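Local coordinates for protein aspartate-semialdehyde dehydrogenase 2 (Vibrio cholerae, PDB 2QZ9) that catalyses the NADPH-dependent reductive dephosphorylation of L-aspartyl-4-phosphate to L-aspartate-semialdehyde, a shared step of lysine, methionine and threonine biosynthesis, at residues 24-29 / 327-332; 3-8 / 65-70; 133-138 / 311-316; 270-275 / 291-296. All blocks are in the same frame, centred on the assembly; numbering follows the deposited sequence.

Interaction 1 of 4, residues 24-29 / 327-332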
loop_
_atom_site.group_PDB
_atom_site.type_symbol
_atom_site.label_atom_id
_atom_site.label_comp_id
_atom_site.label_asym_id
_atom_site.label_seq_id
_atom_site.Cartn_x
_atom_site.Cartn_y
_atom_site.Cartn_z
ATOM N N GLN A 24 18.291 9.418 -26.494
ATOM C CA GLN A 24 18.134 10.698 -27.172
ATOM C C GLN A 24 18.253 11.864 -26.165
ATOM O O GLN A 24 19.117 12.742 -26.325
ATOM C CB GLN A 24 16.793 10.711 -27.929
ATOM C CG GLN A 24 16.629 11.776 -29.005
ATOM C CD GLN A 24 15.342 11.580 -29.800
ATOM O OE1 GLN A 24 15.373 11.145 -30.956
ATOM N NE2 GLN A 24 14.198 11.864 -29.170
ATOM N N GLU A 25 17.433 11.835 -25.106
ATOM C CA GLU A 25 17.421 12.880 -24.075
ATOM C C GLU A 25 18.748 13.084 -23.362
ATOM O O GLU A 25 19.093 14.211 -23.023
ATOM C CB GLU A 25 16.346 12.612 -23.019
ATOM C CG GLU A 25 14.921 12.627 -23.524
ATOM C CD GLU A 25 13.964 11.888 -22.580
ATOM O OE1 GLU A 25 14.446 11.232 -21.620
ATOM O OE2 GLU A 25 12.730 11.955 -22.807
ATOM N N ARG A 26 19.477 12.009 -23.096
ATOM C CA ARG A 26 20.735 12.130 -22.348
ATOM C C ARG A 26 21.929 12.313 -23.290
ATOM O O ARG A 26 23.088 12.355 -22.849
ATOM C CB ARG A 26 20.925 10.945 -21.378
ATOM C CG ARG A 26 19.898 10.940 -20.213
ATOM C CD ARG A 26 20.026 9.724 -19.299
ATOM N NE ARG A 26 21.279 9.662 -18.550
ATOM C CZ ARG A 26 21.470 10.171 -17.332
ATOM N NH1 ARG A 26 20.488 10.809 -16.699
ATOM N NH2 ARG A 26 22.656 10.052 -16.748
ATOM N N GLU A 27 21.624 12.433 -24.586
ATOM C CA GLU A 27 22.623 12.677 -25.639
ATOM C C GLU A 27 23.754 11.660 -25.557
ATOM O O GLU A 27 24.930 12.033 -25.468
ATOM C CB GLU A 27 23.192 14.109 -25.541
ATOM C CG GLU A 27 22.158 15.211 -25.714
ATOM C CD GLU A 27 22.732 16.607 -25.493
ATOM O OE1 GLU A 27 23.693 16.979 -26.202
ATOM O OE2 GLU A 27 22.219 17.329 -24.613
ATOM N N PHE A 28 23.401 10.374 -25.545
ATOM C CA PHE A 28 24.423 9.327 -25.472
ATOM C C PHE A 28 25.237 9.414 -26.769
ATOM O O PHE A 28 24.668 9.727 -27.813
ATOM C CB PHE A 28 23.778 7.948 -25.299
ATOM C CG PHE A 28 24.741 6.869 -24.896
ATOM C CD1 PHE A 28 25.045 6.657 -23.558
ATOM C CD2 PHE A 28 25.348 6.060 -25.857
ATOM C CE1 PHE A 28 25.936 5.670 -23.179
ATOM C CE2 PHE A 28 26.246 5.061 -25.485
ATOM C CZ PHE A 28 26.541 4.865 -24.148
ATOM N N PRO A 29 26.567 9.203 -26.698
ATOM C CA PRO A 29 27.408 9.194 -27.908
ATOM C C PRO A 29 27.193 7.997 -28.851
ATOM O O PRO A 29 28.047 7.123 -28.939
ATOM C CB PRO A 29 28.837 9.193 -27.343
ATOM C CG PRO A 29 28.708 8.615 -25.993
ATOM C CD PRO A 29 27.372 9.042 -25.475
ATOM N N ILE A 327 24.257 2.806 -16.637
ATOM C CA ILE A 327 25.281 1.758 -16.650
ATOM C C ILE A 327 26.128 1.855 -17.936
ATOM O O ILE A 327 27.357 1.810 -17.882
ATOM C CB ILE A 327 24.640 0.346 -16.556
ATOM C CG1 ILE A 327 23.981 0.137 -15.178
ATOM C CG2 ILE A 327 25.687 -0.742 -16.892
ATOM C CD1 ILE A 327 23.143 -1.148 -15.031
ATOM N N ALA A 328 25.455 1.982 -19.081
ATOM C CA ALA A 328 26.118 2.215 -20.363
ATOM C C ALA A 328 27.047 3.432 -20.339
ATOM O O ALA A 328 28.165 3.341 -20.840
ATOM C CB ALA A 328 25.094 2.350 -21.485
ATOM N N GLU A 329 26.586 4.553 -19.772
ATOM C CA GLU A 329 27.398 5.778 -19.670
ATOM C C GLU A 329 28.699 5.556 -18.896
ATOM O O GLU A 329 29.769 5.976 -19.341
ATOM C CB GLU A 329 26.629 6.931 -19.012
ATOM C CG GLU A 329 25.481 7.504 -19.820
ATOM C CD GLU A 329 24.591 8.456 -19.013
ATOM O OE1 GLU A 329 23.681 9.053 -19.614
ATOM O OE2 GLU A 329 24.789 8.616 -17.787
ATOM N N LEU A 330 28.594 4.909 -17.734
ATOM C CA LEU A 330 29.753 4.601 -16.905
ATOM C C LEU A 330 30.642 3.541 -17.553
ATOM O O LEU A 330 31.851 3.529 -17.338
ATOM C CB LEU A 330 29.329 4.146 -15.507
ATOM C CG LEU A 330 28.659 5.152 -14.560
ATOM C CD1 LEU A 330 28.183 4.444 -13.310
ATOM C CD2 LEU A 330 29.597 6.312 -14.175
ATOM N N LEU A 331 30.038 2.656 -18.343
ATOM C CA LEU A 331 30.787 1.601 -19.031
ATOM C C LEU A 331 31.702 2.184 -20.118
ATOM O O LEU A 331 32.871 1.801 -20.211
ATOM C CB LEU A 331 29.839 0.542 -19.609
ATOM C CG LEU A 331 30.416 -0.648 -20.382
ATOM C CD1 LEU A 331 31.047 -1.657 -19.446
ATOM C CD2 LEU A 331 29.326 -1.304 -21.226
ATOM N N VAL A 332 31.184 3.116 -20.920
ATOM C CA VAL A 332 32.003 3.755 -21.955
ATOM C C VAL A 332 33.021 4.745 -21.384
ATOM O O VAL A 332 34.159 4.796 -21.858
ATOM C CB VAL A 332 31.172 4.404 -23.101
ATOM C CG1 VAL A 332 30.246 3.388 -23.724
ATOM C CG2 VAL A 332 30.402 5.623 -22.636
HETATM O O HOH W 1 24.534 10.227 -22.142
#
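Phe28 and Arg26 reach the helix of 327-332 in two different ways, one apolar and close-packed, the other ionic and partly open to solvent. On the packed side the phenyl ring of Phe28 pushes its edge against the helix backbone: CE1 lies 3.6 Å from Glu329 N and 3.8 Å from Ala328 CB, while CZ meets Val332 CG1 at 4.0 Å. With CG anti to the backbone N (chi1 -166°), the ring reaches to the helix surface, and Pro29 CD lies over one of its faces, toward the rim. The looser side is a side-on salt bridge. Arg26 NE donates to Glu329 OE1 (2.7 Å) and NH2 to OE2 (2.8 Å), the second bond nearly straight at 170°. Guanidinium and carboxylate are close to coplanar, so the two-point grip fixes the rotation of both groups. A water adds a further link, donating to Arg26 O and to Glu329 OE1. The aliphatic part of Glu329 joins the halves, its CG packing against Phe28 CD1. Glu27, with positive phi, closes helix 14-25 in a Schellman motif just before the turn to Phe28. Beyond the contact, Phe28 also packs on Val6 and Val332 on Phe4, both of strand 4-9, and Ala328 touches Ile93 of strand 91-94, so the C-terminal helix 317-335 lies against the sheet of the nucleotide-binding domain.

Interaction 2 of 4, residues 3-8 / 65-70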
loop_
_atom_site.group_PDB
_atom_site.type_symbol
_atom_site.label_atom_id
_atom_site.label_comp_id
_atom_site.label_asym_id
_atom_site.label_seq_id
_atom_site.Cartn_x
_atom_site.Cartn_y
_atom_site.Cartn_z
ATOM N N GLN A 3 32.438 7.627 -30.546
ATOM C CA GLN A 3 31.043 7.206 -30.705
ATOM C C GLN A 3 30.897 5.686 -30.741
ATOM O O GLN A 3 31.811 4.976 -31.170
ATOM C CB GLN A 3 30.406 7.852 -31.940
ATOM C CG GLN A 3 30.342 9.381 -31.855
ATOM C CD GLN A 3 29.183 9.982 -32.632
ATOM O OE1 GLN A 3 28.273 10.573 -32.042
ATOM N NE2 GLN A 3 29.204 9.833 -33.958
ATOM N N PHE A 4 29.742 5.201 -30.279
ATOM C CA PHE A 4 29.506 3.767 -30.137
ATOM C C PHE A 4 28.274 3.295 -30.894
ATOM O O PHE A 4 27.262 3.999 -30.941
ATOM C CB PHE A 4 29.385 3.405 -28.657
ATOM C CG PHE A 4 30.592 3.773 -27.851
ATOM C CD1 PHE A 4 31.654 2.891 -27.731
ATOM C CD2 PHE A 4 30.680 5.014 -27.234
ATOM C CE1 PHE A 4 32.778 3.233 -26.995
ATOM C CE2 PHE A 4 31.804 5.363 -26.496
ATOM C CZ PHE A 4 32.850 4.471 -26.373
ATOM N N ASN A 5 28.373 2.113 -31.508
ATOM C CA ASN A 5 27.207 1.478 -32.123
ATOM C C ASN A 5 26.387 0.801 -31.028
ATOM O O ASN A 5 26.944 0.100 -30.176
ATOM C CB ASN A 5 27.617 0.471 -33.204
ATOM C CG ASN A 5 28.069 1.138 -34.511
ATOM O OD1 ASN A 5 27.561 2.194 -34.904
ATOM N ND2 ASN A 5 29.022 0.503 -35.194
ATOM N N VAL A 6 25.074 1.024 -31.049
ATOM C CA VAL A 6 24.195 0.568 -29.968
ATOM C C VAL A 6 22.974 -0.184 -30.493
ATOM O O VAL A 6 22.260 0.307 -31.364
ATOM C CB VAL A 6 23.739 1.753 -29.060
ATOM C CG1 VAL A 6 22.758 1.285 -27.972
ATOM C CG2 VAL A 6 24.949 2.468 -28.422
ATOM N N ALA A 7 22.748 -1.385 -29.959
ATOM C CA ALA A 7 21.525 -2.133 -30.240
ATOM C C ALA A 7 20.559 -2.065 -29.050
ATOM O O ALA A 7 20.979 -2.073 -27.893
ATOM C CB ALA A 7 21.840 -3.574 -30.587
ATOM N N ILE A 8 19.277 -1.948 -29.360
ATOM C CA ILE A 8 18.229 -2.142 -28.382
ATOM C C ILE A 8 17.422 -3.333 -28.850
ATOM O O ILE A 8 16.868 -3.315 -29.957
ATOM C CB ILE A 8 17.315 -0.916 -28.225
ATOM C CG1 ILE A 8 18.127 0.276 -27.705
ATOM C CG2 ILE A 8 16.155 -1.242 -27.288
ATOM C CD1 ILE A 8 17.368 1.586 -27.672
ATOM N N GLN A 65 28.312 -5.658 -35.534
ATOM C CA GLN A 65 28.088 -4.235 -35.828
ATOM C C GLN A 65 28.031 -3.341 -34.578
ATOM O O GLN A 65 28.051 -2.112 -34.693
ATOM C CB GLN A 65 26.789 -4.065 -36.618
ATOM C CG GLN A 65 26.731 -4.837 -37.920
ATOM C CD GLN A 65 25.411 -4.639 -38.637
ATOM O OE1 GLN A 65 24.523 -5.484 -38.564
ATOM N NE2 GLN A 65 25.271 -3.513 -39.319
ATOM N N VAL A 66 27.985 -3.956 -33.392
ATOM C CA VAL A 66 27.566 -3.255 -32.168
ATOM C C VAL A 66 28.566 -3.354 -30.999
ATOM O O VAL A 66 29.175 -4.397 -30.786
ATOM C CB VAL A 66 26.110 -3.712 -31.796
ATOM C CG1 VAL A 66 25.852 -3.704 -30.326
ATOM C CG2 VAL A 66 25.108 -2.823 -32.503
ATOM N N HIS A 67 28.736 -2.258 -30.259
ATOM C CA HIS A 67 29.568 -2.245 -29.045
ATOM C C HIS A 67 28.766 -2.654 -27.803
ATOM O O HIS A 67 29.246 -3.407 -26.949
ATOM C CB HIS A 67 30.156 -0.851 -28.790
ATOM C CG HIS A 67 31.072 -0.363 -29.869
ATOM N ND1 HIS A 67 30.637 0.429 -30.912
ATOM C CD2 HIS A 67 32.401 -0.546 -30.063
ATOM C CE1 HIS A 67 31.656 0.702 -31.707
ATOM N NE2 HIS A 67 32.738 0.128 -31.210
ATOM N N ILE A 68 27.552 -2.123 -27.707
ATOM C CA ILE A 68 26.724 -2.270 -26.525
ATOM C C ILE A 68 25.327 -2.614 -26.988
ATOM O O ILE A 68 24.832 -2.044 -27.975
ATOM C CB ILE A 68 26.706 -0.966 -25.682
ATOM C CG1 ILE A 68 28.099 -0.667 -25.124
ATOM C CG2 ILE A 68 25.681 -1.049 -24.517
ATOM C CD1 ILE A 68 28.256 0.746 -24.632
ATOM N N ALA A 69 24.710 -3.572 -26.298
ATOM C CA ALA A 69 23.294 -3.861 -26.480
ATOM C C ALA A 69 22.568 -3.633 -25.161
ATOM O O ALA A 69 23.061 -4.018 -24.095
ATOM C CB ALA A 69 23.090 -5.278 -26.960
ATOM N N LEU A 70 21.412 -2.987 -25.237
ATOM C CA LEU A 70 20.507 -2.878 -24.095
ATOM C C LEU A 70 19.346 -3.844 -24.352
ATOM O O LEU A 70 18.600 -3.663 -25.317
ATOM C CB LEU A 70 19.999 -1.433 -23.934
ATOM C CG LEU A 70 20.985 -0.241 -23.931
ATOM C CD1 LEU A 70 20.253 1.110 -23.817
ATOM C CD2 LEU A 70 22.006 -0.356 -22.832
#
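The imidazole of His67 takes the edge of the Phe4 ring on one face and the backbone N-H of Asn5 at its rim. Phe4 CD1 stands 3.9 Å from His67 CG in a T-shaped pair, the planes at 87° and the centroids 5.5 Å apart. Asn5 N donates to His67 ND1 (2.9 Å), lying close to the ring plane. Having CG beside its own backbone N (chi1 -62°) brings the ring edge up to the neighbouring strand, where ND1 stands in for a main-chain acceptor. In return His67 N donates to Asn5 O (3.0 Å) from above the carbonyl plane, and Ile68 N adds a weak bond to the same oxygen. A second weak bond joins Asn5 ND2 to Gln65 O. Farther along, regular parallel pairing takes over: Ala7 N to Ile68 O (3.0 Å) and Leu70 N to Ala7 O (2.8 Å), with CA-H...O contacts alongside. Ala7 CB packs on Val66 CG2 at 3.9 Å and also meets Ala69 CB. The other face carries Val6, Ile8, Ile68 and Leu70, covered by helices 14-25 and 317-335 as in a Rossmann-type domain. ND1, as acceptor, is probably unprotonated, which would place the proton of a neutral ring on NE2. The side chain thus completes the pairing just ahead of the regular parallel bonds.

Interaction 3 of 4, residues 133-138 / 311-316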
loop_
_atom_site.group_PDB
_atom_site.type_symbol
_atom_site.label_atom_id
_atom_site.label_comp_id
_atom_site.label_asym_id
_atom_site.label_seq_id
_atom_site.Cartn_x
_atom_site.Cartn_y
_atom_site.Cartn_z
ATOM N N THR A 133 13.623 -2.690 -6.302
ATOM C CA THR A 133 14.922 -2.735 -5.669
ATOM C C THR A 133 15.748 -1.479 -6.005
ATOM O O THR A 133 16.246 -0.807 -5.093
ATOM C CB THR A 133 15.668 -4.047 -6.057
ATOM O OG1 THR A 133 14.853 -5.167 -5.679
ATOM C CG2 THR A 133 17.008 -4.147 -5.330
ATOM N N ILE A 134 15.873 -1.156 -7.293
ATOM C CA ILE A 134 16.585 0.073 -7.723
ATOM C C ILE A 134 16.195 1.297 -6.887
ATOM O O ILE A 134 17.049 1.927 -6.282
ATOM C CB ILE A 134 16.376 0.400 -9.232
ATOM C CG1 ILE A 134 17.116 -0.599 -10.129
ATOM C CG2 ILE A 134 16.865 1.822 -9.567
ATOM C CD1 ILE A 134 16.643 -0.579 -11.587
ATOM N N GLN A 135 14.912 1.628 -6.852
ATOM C CA GLN A 135 14.475 2.860 -6.174
ATOM C C GLN A 135 14.658 2.822 -4.672
ATOM O O GLN A 135 14.943 3.852 -4.061
ATOM C CB GLN A 135 13.027 3.219 -6.525
ATOM C CG GLN A 135 11.949 2.272 -5.987
ATOM C CD GLN A 135 10.559 2.678 -6.428
ATOM O OE1 GLN A 135 10.203 2.511 -7.591
ATOM N NE2 GLN A 135 9.759 3.218 -5.499
ATOM N N MET A 136 14.478 1.646 -4.076
ATOM C CA MET A 136 14.667 1.485 -2.638
ATOM C C MET A 136 16.145 1.656 -2.272
ATOM O O MET A 136 16.465 2.307 -1.282
ATOM C CB MET A 136 14.167 0.115 -2.159
ATOM C CG MET A 136 14.354 -0.107 -0.667
ATOM S SD MET A 136 13.641 -1.640 -0.082
ATOM C CE MET A 136 14.823 -2.876 -0.653
ATOM N N LEU A 137 17.031 1.071 -3.074
ATOM C CA LEU A 137 18.445 1.086 -2.763
ATOM C C LEU A 137 19.075 2.444 -3.008
ATOM O O LEU A 137 19.924 2.869 -2.222
ATOM C CB LEU A 137 19.191 -0.021 -3.502
ATOM C CG LEU A 137 18.757 -1.431 -3.073
ATOM C CD1 LEU A 137 19.726 -2.445 -3.637
ATOM C CD2 LEU A 137 18.665 -1.567 -1.534
ATOM N N VAL A 138 18.636 3.144 -4.053
ATOM C CA VAL A 138 19.073 4.538 -4.263
ATOM C C VAL A 138 18.732 5.389 -3.024
ATOM O O VAL A 138 19.593 6.106 -2.506
ATOM C CB VAL A 138 18.483 5.170 -5.555
ATOM C CG1 VAL A 138 18.804 6.662 -5.633
ATOM C CG2 VAL A 138 19.020 4.471 -6.795
ATOM N N VAL A 311 9.009 6.083 -0.819
ATOM C CA VAL A 311 9.903 6.112 -1.988
ATOM C C VAL A 311 9.107 5.929 -3.289
ATOM O O VAL A 311 8.308 5.009 -3.414
ATOM C CB VAL A 311 11.072 5.081 -1.855
ATOM C CG1 VAL A 311 11.982 5.127 -3.058
ATOM C CG2 VAL A 311 11.894 5.374 -0.594
ATOM N N VAL A 312 9.310 6.839 -4.238
ATOM C CA VAL A 312 8.579 6.786 -5.499
ATOM C C VAL A 312 9.548 6.901 -6.679
ATOM O O VAL A 312 10.512 7.668 -6.615
ATOM C CB VAL A 312 7.488 7.897 -5.574
ATOM C CG1 VAL A 312 6.696 7.796 -6.862
ATOM C CG2 VAL A 312 6.515 7.771 -4.390
ATOM N N ALA A 313 9.284 6.129 -7.743
ATOM C CA ALA A 313 10.022 6.283 -9.011
ATOM C C ALA A 313 9.178 5.860 -10.212
ATOM O O ALA A 313 8.186 5.152 -10.057
ATOM C CB ALA A 313 11.345 5.509 -8.987
ATOM N N ASP A 314 9.563 6.333 -11.397
ATOM C CA ASP A 314 8.988 5.851 -12.647
ATOM C C ASP A 314 9.699 4.539 -12.955
ATOM O O ASP A 314 10.909 4.517 -13.190
ATOM C CB ASP A 314 9.184 6.869 -13.779
ATOM C CG ASP A 314 8.508 6.450 -15.089
ATOM O OD1 ASP A 314 8.077 7.342 -15.860
ATOM O OD2 ASP A 314 8.394 5.243 -15.372
ATOM N N ASN A 315 8.932 3.458 -12.937
ATOM C CA ASN A 315 9.458 2.096 -13.039
ATOM C C ASN A 315 9.909 1.733 -14.451
ATOM O O ASN A 315 10.614 0.743 -14.643
ATOM C CB ASN A 315 8.405 1.087 -12.560
ATOM C CG ASN A 315 7.074 1.280 -13.246
ATOM O OD1 ASN A 315 6.502 2.360 -13.185
ATOM N ND2 ASN A 315 6.581 0.249 -13.919
ATOM N N VAL A 316 9.482 2.526 -15.434
ATOM C CA VAL A 316 9.895 2.328 -16.825
ATOM C C VAL A 316 11.203 3.090 -17.109
ATOM O O VAL A 316 12.008 2.670 -17.954
ATOM C CB VAL A 316 8.760 2.717 -17.801
ATOM C CG1 VAL A 316 9.190 2.547 -19.246
ATOM C CG2 VAL A 316 7.544 1.847 -17.551
#
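Gln135 carries most of this contact, reaching its extended side chain across the strand at Val311-Ala313. The apolar contacts come first: Gln135 CB sits 3.8 Å from Ala313 CB, and CG passes Val311 CG1 at 4.1 Å, the two side chains running past each other in opposite directions. Val311 CG1 also presses against the helix backbone, 3.4 Å from Gln135 O. CG of Gln135 lies between its backbone N and carbonyl carbon (chi1 68°), which sends the chain out from the helix and across the strand. Among the polar groups, the amide lies lengthwise along the strand: OE1 approaches Ala313 CB at 3.5 Å, while NE2 comes within 3.1 Å of Val311 O at an angle too poor for a hydrogen bond. NE2 instead donates to the carbonyl O of His244, predicted to be the proton acceptor, so Gln135 ties the helix that starts at the catalytic Cys131 to the strand bearing that histidine. Capping forms the third group, within 311-316: Asp314 OD2 accepts from Val316 N (2.9 Å) ahead of helix 317-335, and its OD1 from Gly288 N. Next to it, Asn315, predicted to bind NADP(+), bonds to Gly243 N and Ser161 OG. The axes of 133-138 and 311-313 run at 130° to each other, helix 131-147 lying against the sheet; Val311 and Ala313 pair with strand 244-252, and strand 292-299 flanks the other side.

Interaction 4 of 4, residues 270-275 / 291-296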
loop_
_atom_site.group_PDB
_atom_site.type_symbol
_atom_site.label_atom_id
_atom_site.label_comp_id
_atom_site.label_asym_id
_atom_site.label_seq_id
_atom_site.Cartn_x
_atom_site.Cartn_y
_atom_site.Cartn_z
ATOM N N GLY A 270 20.515 12.242 -7.772
ATOM C CA GLY A 270 19.531 11.235 -8.133
ATOM C C GLY A 270 18.381 11.096 -7.149
ATOM O O GLY A 270 17.476 10.288 -7.362
ATOM N N ILE A 271 18.410 11.882 -6.077
ATOM C CA ILE A 271 17.319 11.899 -5.102
ATOM C C ILE A 271 16.670 13.275 -5.039
ATOM O O ILE A 271 17.363 14.277 -4.891
ATOM C CB ILE A 271 17.794 11.460 -3.688
ATOM C CG1 ILE A 271 18.166 9.972 -3.700
ATOM C CG2 ILE A 271 16.710 11.738 -2.629
ATOM C CD1 ILE A 271 19.015 9.552 -2.535
ATOM N N GLU A 272 15.347 13.315 -5.188
ATOM C CA GLU A 272 14.578 14.524 -4.901
ATOM C C GLU A 272 13.793 14.337 -3.610
ATOM O O GLU A 272 12.923 13.468 -3.542
ATOM C CB GLU A 272 13.621 14.866 -6.040
ATOM C CG GLU A 272 12.857 16.169 -5.823
ATOM C CD GLU A 272 11.953 16.533 -6.980
ATOM O OE1 GLU A 272 11.808 15.717 -7.923
ATOM O OE2 GLU A 272 11.388 17.655 -6.943
ATOM N N LEU A 273 14.100 15.169 -2.609
ATOM C CA LEU A 273 13.470 15.099 -1.294
ATOM C C LEU A 273 12.305 16.078 -1.141
ATOM O O LEU A 273 12.423 17.254 -1.483
ATOM C CB LEU A 273 14.491 15.336 -0.174
ATOM C CG LEU A 273 13.917 15.314 1.257
ATOM C CD1 LEU A 273 13.629 13.896 1.729
ATOM C CD2 LEU A 273 14.852 15.993 2.212
ATOM N N PHE A 274 11.186 15.569 -0.634
ATOM C CA PHE A 274 10.020 16.383 -0.315
ATOM C C PHE A 274 9.932 16.476 1.209
ATOM O O PHE A 274 9.942 15.454 1.915
ATOM C CB PHE A 274 8.736 15.764 -0.888
ATOM C CG PHE A 274 8.668 15.732 -2.404
ATOM C CD1 PHE A 274 9.545 14.947 -3.150
ATOM C CD2 PHE A 274 7.689 16.458 -3.079
ATOM C CE1 PHE A 274 9.462 14.896 -4.552
ATOM C CE2 PHE A 274 7.592 16.416 -4.485
ATOM C CZ PHE A 274 8.483 15.634 -5.219
ATOM N N ARG A 275 9.887 17.700 1.717
ATOM C CA ARG A 275 9.900 17.925 3.158
ATOM C C ARG A 275 8.506 18.261 3.707
ATOM O O ARG A 275 7.604 18.650 2.954
ATOM C CB ARG A 275 10.898 19.035 3.512
ATOM C CG ARG A 275 12.368 18.705 3.226
ATOM C CD ARG A 275 13.242 19.892 3.570
ATOM N NE ARG A 275 14.671 19.599 3.547
ATOM C CZ ARG A 275 15.358 19.127 4.577
ATOM N NH1 ARG A 275 14.749 18.859 5.726
ATOM N NH2 ARG A 275 16.658 18.902 4.452
ATOM N N HIS A 291 14.895 10.163 -11.949
ATOM C CA HIS A 291 15.523 10.094 -10.622
ATOM C C HIS A 291 14.558 9.502 -9.586
ATOM O O HIS A 291 13.432 9.123 -9.920
ATOM C CB HIS A 291 16.032 11.483 -10.195
ATOM C CG HIS A 291 14.944 12.495 -10.018
ATOM N ND1 HIS A 291 14.273 13.063 -11.081
ATOM C CD2 HIS A 291 14.405 13.037 -8.900
ATOM C CE1 HIS A 291 13.359 13.904 -10.625
ATOM N NE2 HIS A 291 13.420 13.910 -9.302
ATOM N N VAL A 292 15.003 9.398 -8.337
ATOM C CA VAL A 292 14.193 8.788 -7.286
ATOM C C VAL A 292 13.613 9.868 -6.366
ATOM O O VAL A 292 14.293 10.810 -5.988
ATOM C CB VAL A 292 14.989 7.716 -6.506
ATOM C CG1 VAL A 292 14.183 7.151 -5.326
ATOM C CG2 VAL A 292 15.421 6.582 -7.457
ATOM N N LEU A 293 12.345 9.712 -6.011
ATOM C CA LEU A 293 11.669 10.696 -5.169
ATOM C C LEU A 293 11.397 10.157 -3.769
ATOM O O LEU A 293 10.921 9.037 -3.612
ATOM C CB LEU A 293 10.370 11.143 -5.845
ATOM C CG LEU A 293 10.554 11.843 -7.200
ATOM C CD1 LEU A 293 10.662 10.830 -8.327
ATOM C CD2 LEU A 293 9.390 12.760 -7.469
ATOM N N VAL A 294 11.717 10.949 -2.752
ATOM C CA VAL A 294 11.397 10.538 -1.384
ATOM C C VAL A 294 10.723 11.599 -0.485
ATOM O O VAL A 294 10.949 12.802 -0.623
ATOM C CB VAL A 294 12.576 9.728 -0.671
ATOM C CG1 VAL A 294 13.821 9.649 -1.520
ATOM C CG2 VAL A 294 12.866 10.221 0.753
ATOM N N GLY A 295 9.863 11.110 0.401
ATOM C CA GLY A 295 9.192 11.936 1.385
ATOM C C GLY A 295 8.825 11.121 2.609
ATOM O O GLY A 295 9.229 9.959 2.747
ATOM N N ARG A 296 8.057 11.752 3.501
ATOM C CA ARG A 296 7.611 11.135 4.753
ATOM C C ARG A 296 8.769 10.665 5.641
ATOM O O ARG A 296 8.593 9.801 6.513
ATOM C CB ARG A 296 6.618 9.983 4.496
ATOM C CG ARG A 296 5.316 10.346 3.725
ATOM C CD ARG A 296 4.369 11.300 4.496
ATOM N NE ARG A 296 4.378 11.050 5.942
ATOM C CZ ARG A 296 3.657 10.118 6.566
ATOM N NH1 ARG A 296 2.821 9.330 5.904
ATOM N NH2 ARG A 296 3.772 9.986 7.876
#
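Glu272 OE1 accepts a hydrogen bond from His291 NE2 (2.8 Å, 167°), linking two parallel neighbouring strands of a beta-alpha-beta unit that runs through helix 282-286. The donor lies in the imidazole plane, but the carboxylate oxygen is met on its anti side and somewhat out of plane. Glu272 is stretched out, CG anti to the backbone N (chi1 -176°), and its CB lies 3.4 Å from His291 NE2. The carboxylate would probably favour a protonated ring. Main-chain bonds join the strands in regular order: Gly270 O takes Val292 N, Val292 O takes Glu272 N, Glu272 O takes Val294 N, and Val294 O takes Phe274 N, all at 2.8 to 2.9 Å and nearly straight. Gly270 has a positive phi that would jam a CB against the carbonyl of the preceding residue. On one face Ile271 CG2 meets Val294 CG1 at 3.7 Å and Leu273 CD1 comes to Val294 CG2; helices 131-147 and 258-267 cover this side. On the other, Leu293 joins the Glu272-His291 pair, and helix 282-286 lies over Leu293 and Phe274. At the far end Arg296 turns to the second subunit, forming a salt bridge to its Glu213 and a hydrogen bond to its Pro199 O, so strand 292-299 reaches the dimer interface. Within the pair of strands, Phe274 CE1 rests 3.6 Å from Leu293 CD2.

In the fold
The four contacts form two touching pairs. Interactions 1 and 2 have centres 11 Å apart and meet where Pro29 O lies 2.9 Å from Phe4 N, a probable hydrogen bond, and where Val332 CG1 packs 3.4 Å from Ile68 CD1. Interactions 3 and 4, with centres 10 Å apart, share a sheet: Leu293 O is 2.8 Å from Val312 N, a probable hydrogen bond, and Val292 CG1 fits against Gln135 O. Interaction 3 is nearest the active site, the Gln135 side chain lying about 5 Å from that of Cys131; the side chain of Val292 in interaction 4 is about 10 Å from it. Helix 317-335, following strand 306-313, connects interaction 3 to interaction 1, whose centre is 20 Å away.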